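Local coordinates for protein drebrin (Homo sapiens, PDB 5Y1Z) that probably binds actin filaments in the brain through a cofilin-like ADF-homology domain, at residues His59-Asn62 and Gln63-Met66; Cys98-Ala101 and Ser102-Ala105. All blocks are in the same frame, centred on the assembly; numbering follows the deposited sequence.

Interaction 1: residues His59-Asn62 and Gln63-Met66; sequences HFEN and QKVM
Glu-61 O is the polar atom to look at first: Lys-64 N reaches it over 3.3 Å, a weak bond, though its angle at the hydrogen is 158°, and the indole NE1 of Trp-87 donates to it as well. The backbone bond closes a type I beta turn from Glu-61 to Lys-64, which feeds the chain into strand 65-72 of the mixed sheet of this ADF-homology fold. Two residues past the turn, the CB of Met-66 points toward the incoming chain. Its CG lies beside the backbone N (chi1 -50°) and the chain runs on extended to SD, which arrives 4.0 Å from Glu-61 CG; the two side chains cross at about a right angle. Beyond the sulfur, CE sits against Phe-60, with CD1 its nearest ring atom. Met-66 and Phe-60 both touch Leu-33, and Phe-60 also meets Trp-87 and Ile-85, an apolar cluster. Replacing the methionine by alanine removes both SD and CE, and is likely to leave a gap beside Glu-61 and the Phe-60 ring without its methyl neighbour. Lys-64 NZ turns to Tyr-36 O and Thr-35 OG1 and stays 6.5 Å from Glu-61 OE1; that carboxylate oxygen instead lies 3.9 Å from Lys-64 CD.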
loop_
_atom_site.group_PDB
_atom_site.type_symbol
_atom_site.label_atom_id
_atom_site.label_comp_id
_atom_site.label_asym_id
_atom_site.label_seq_id
_atom_site.Cartn_x
_atom_site.Cartn_y
_atom_site.Cartn_z
ATOM N N HIS A 59 13.619 4.567 25.107
ATOM C CA HIS A 59 12.181 4.372 25.077
ATOM C C HIS A 59 11.744 3.220 24.211
ATOM O O HIS A 59 10.537 2.999 24.102
ATOM C CB HIS A 59 11.459 5.649 24.601
ATOM C CG HIS A 59 11.676 6.823 25.503
ATOM N ND1 HIS A 59 12.815 7.599 25.458
ATOM C CD2 HIS A 59 10.911 7.334 26.493
ATOM C CE1 HIS A 59 12.747 8.532 26.390
ATOM N NE2 HIS A 59 11.602 8.393 27.030
ATOM N N PHE A 60 12.674 2.468 23.618
ATOM C CA PHE A 60 12.285 1.375 22.735
ATOM C C PHE A 60 11.802 0.192 23.561
ATOM O O PHE A 60 12.388 -0.130 24.595
ATOM C CB PHE A 60 13.448 0.963 21.823
ATOM C CG PHE A 60 13.762 1.964 20.714
ATOM C CD1 PHE A 60 12.858 2.217 19.703
ATOM C CD2 PHE A 60 14.977 2.650 20.693
ATOM C CE1 PHE A 60 13.142 3.122 18.683
ATOM C CE2 PHE A 60 15.269 3.561 19.694
ATOM C CZ PHE A 60 14.353 3.805 18.688
ATOM N N GLU A 61 10.758 -0.481 23.087
ATOM C CA GLU A 61 10.139 -1.568 23.840
ATOM C C GLU A 61 10.332 -2.891 23.101
ATOM O O GLU A 61 10.215 -2.954 21.871
ATOM C CB GLU A 61 8.644 -1.287 24.096
ATOM C CG GLU A 61 8.385 0.107 24.693
ATOM C CD GLU A 61 6.910 0.431 25.008
ATOM O OE1 GLU A 61 6.072 -0.505 25.213
ATOM O OE2 GLU A 61 6.601 1.656 25.061
ATOM N N ASN A 62 10.642 -3.947 23.865
ATOM C CA ASN A 62 11.066 -5.212 23.284
ATOM C C ASN A 62 9.910 -6.018 22.712
ATOM O O ASN A 62 10.135 -6.993 21.983
ATOM C CB ASN A 62 11.767 -6.044 24.355
ATOM C CG ASN A 62 13.075 -5.446 24.759
ATOM O OD1 ASN A 62 13.851 -5.010 23.914
ATOM N ND2 ASN A 62 13.338 -5.412 26.063
ATOM N N GLN A 63 8.687 -5.650 23.057
ATOM C CA GLN A 63 7.503 -6.341 22.600
ATOM C C GLN A 63 6.834 -5.628 21.440
ATOM O O GLN A 63 5.749 -6.037 21.023
ATOM C CB GLN A 63 6.529 -6.514 23.766
ATOM C CG GLN A 63 7.095 -7.341 24.955
ATOM C CD GLN A 63 7.971 -6.527 25.956
ATOM O OE1 GLN A 63 8.980 -5.917 25.569
ATOM N NE2 GLN A 63 7.586 -6.540 27.251
ATOM N N LYS A 64 7.433 -4.556 20.927
ATOM C CA LYS A 64 6.770 -3.712 19.946
ATOM C C LYS A 64 7.650 -3.422 18.738
ATOM O O LYS A 64 8.877 -3.394 18.822
ATOM C CB LYS A 64 6.305 -2.380 20.570
ATOM C CG LYS A 64 5.223 -2.569 21.640
ATOM C CD LYS A 64 4.356 -1.328 21.811
ATOM C CE LYS A 64 2.934 -1.557 21.285
ATOM N NZ LYS A 64 2.802 -1.583 19.749
ATOM N N VAL A 65 6.986 -3.230 17.606
ATOM C CA VAL A 65 7.554 -2.573 16.437
ATOM C C VAL A 65 7.348 -1.074 16.597
ATOM O O VAL A 65 6.233 -0.619 16.859
ATOM C CB VAL A 65 6.884 -3.093 15.155
ATOM C CG1 VAL A 65 7.400 -2.351 13.950
ATOM C CG2 VAL A 65 7.121 -4.594 15.016
ATOM N N MET A 66 8.423 -0.299 16.489
ATOM C CA MET A 66 8.342 1.149 16.678
ATOM C C MET A 66 9.208 1.861 15.637
ATOM O O MET A 66 10.139 1.279 15.061
ATOM C CB MET A 66 8.751 1.548 18.110
ATOM C CG MET A 66 8.058 0.743 19.210
ATOM S SD MET A 66 8.335 1.300 20.926
ATOM C CE MET A 66 9.815 2.163 20.734
#

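Interaction 2: residues Cys98-Ala101 and Ser102-Ala105; sequences CACA and SHVA
Ser-102 and Ala-99 are joined by two hydrogen bonds, both to Ala-99 O, at the junction between helix 94-101 and helix 104-110. The hydroxyl OG donates to it over 2.6 Å, only 16° from the carbonyl plane, because chi1 of 65° holds OG between the backbone N and the carbonyl carbon and folds it back over the preceding turn. Ser-102 N adds a longer bond of 3.3 Å to the same oxygen. Next along the chain, His-103 N donates to Cys-100 O at 2.8 Å, and Val-104 N reaches Ala-101 O weakly; the three backbone bonds each run from residue i+3 to residue i, the spacing of a 3-10 turn. The second kind of contact involves the His-103 ring. Cys-100 CA makes a CH-pi contact over its face, 4.0 Å from the centroid, and Ala-99 O lies over that same face, so NE2 is badly angled to bond to it. Cys-100 SG approaches obliquely, 4.9 Å from the centroid. ND1 is engaged by Tyr-36 OH. A different protein of the assembly packs on Cys-98, Ala-99, Ala-101 and Ser-102. With the serine hydroxyl folded back onto Ala-99 O, the junction satisfies that carbonyl from within its own chain.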
loop_
_atom_site.group_PDB
_atom_site.type_symbol
_atom_site.label_atom_id
_atom_site.label_comp_id
_atom_site.label_asym_id
_atom_site.label_seq_id
_atom_site.Cartn_x
_atom_site.Cartn_y
_atom_site.Cartn_z
ATOM N N CYS A 98 7.517 -9.554 9.760
ATOM C CA CYS A 98 7.441 -9.652 8.316
ATOM C C CYS A 98 6.404 -8.684 7.765
ATOM O O CYS A 98 6.674 -7.959 6.798
ATOM C CB CYS A 98 7.126 -11.097 7.935
ATOM S SG CYS A 98 7.347 -11.463 6.236
ATOM N N ALA A 99 5.218 -8.635 8.398
ATOM C CA ALA A 99 4.161 -7.740 7.933
ATOM C C ALA A 99 4.573 -6.290 8.085
ATOM O O ALA A 99 4.384 -5.483 7.162
ATOM C CB ALA A 99 2.864 -7.999 8.687
ATOM N N CYS A 100 5.155 -5.945 9.236
ATOM C CA CYS A 100 5.547 -4.565 9.465
ATOM C C CYS A 100 6.665 -4.134 8.539
ATOM O O CYS A 100 6.759 -2.950 8.212
ATOM C CB CYS A 100 5.970 -4.367 10.911
ATOM S SG CYS A 100 4.574 -4.348 11.996
ATOM N N ALA A 101 7.503 -5.073 8.092
ATOM C CA ALA A 101 8.610 -4.711 7.220
ATOM C C ALA A 101 8.121 -4.005 5.965
ATOM O O ALA A 101 8.777 -3.084 5.472
ATOM C CB ALA A 101 9.404 -5.962 6.848
ATOM N N SER A 102 6.961 -4.408 5.457
ATOM C CA SER A 102 6.384 -3.784 4.285
ATOM C C SER A 102 5.792 -2.406 4.561
ATOM O O SER A 102 5.345 -1.753 3.611
ATOM C CB SER A 102 5.339 -4.728 3.691
ATOM O OG SER A 102 4.261 -4.912 4.590
ATOM N N HIS A 103 5.744 -1.963 5.820
ATOM C CA HIS A 103 5.274 -0.616 6.153
ATOM C C HIS A 103 6.380 0.433 6.172
ATOM O O HIS A 103 6.088 1.627 5.999
ATOM C CB HIS A 103 4.589 -0.593 7.536
ATOM C CG HIS A 103 3.492 -1.594 7.685
ATOM N ND1 HIS A 103 3.027 -2.010 8.913
ATOM C CD2 HIS A 103 2.772 -2.272 6.759
ATOM C CE1 HIS A 103 2.067 -2.901 8.739
ATOM N NE2 HIS A 103 1.890 -3.075 7.441
ATOM N N VAL A 104 7.635 0.022 6.363
ATOM C CA VAL A 104 8.697 0.976 6.667
ATOM C C VAL A 104 8.742 2.080 5.618
ATOM O O VAL A 104 8.741 3.271 5.947
ATOM C CB VAL A 104 10.046 0.247 6.782
ATOM C CG1 VAL A 104 11.181 1.241 6.968
ATOM C CG2 VAL A 104 9.996 -0.763 7.914
ATOM N N ALA A 105 8.730 1.698 4.335
ATOM C CA ALA A 105 8.827 2.687 3.264
ATOM C C ALA A 105 7.684 3.694 3.321
ATOM O O ALA A 105 7.879 4.891 3.071
ATOM C CB ALA A 105 8.835 1.989 1.913
#

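The turn of interaction 1 and the helix junction of interaction 2 have centres about 15 Å apart and touch directly: Val-65, whose CB points away from residues 59-62, packs with CG1 3.9 Å from Cys-100 CB. Strand 65-72 carries this joint further, since Tyr-67, one residue past Met-66, receives Cys-100, His-103 and Val-104. Tyr-36 ties the two together with its two ends: its carbonyl oxygen accepts from Lys-64 NZ, while its hydroxyl bonds to His-103 ND1. Residues 98-105 thus lie against the start of the strand that residues 59-66 lead into. The other protein of the assembly meets Cys-98, Ala-99, Ala-101 and Ser-102 and makes no contact with 59-66.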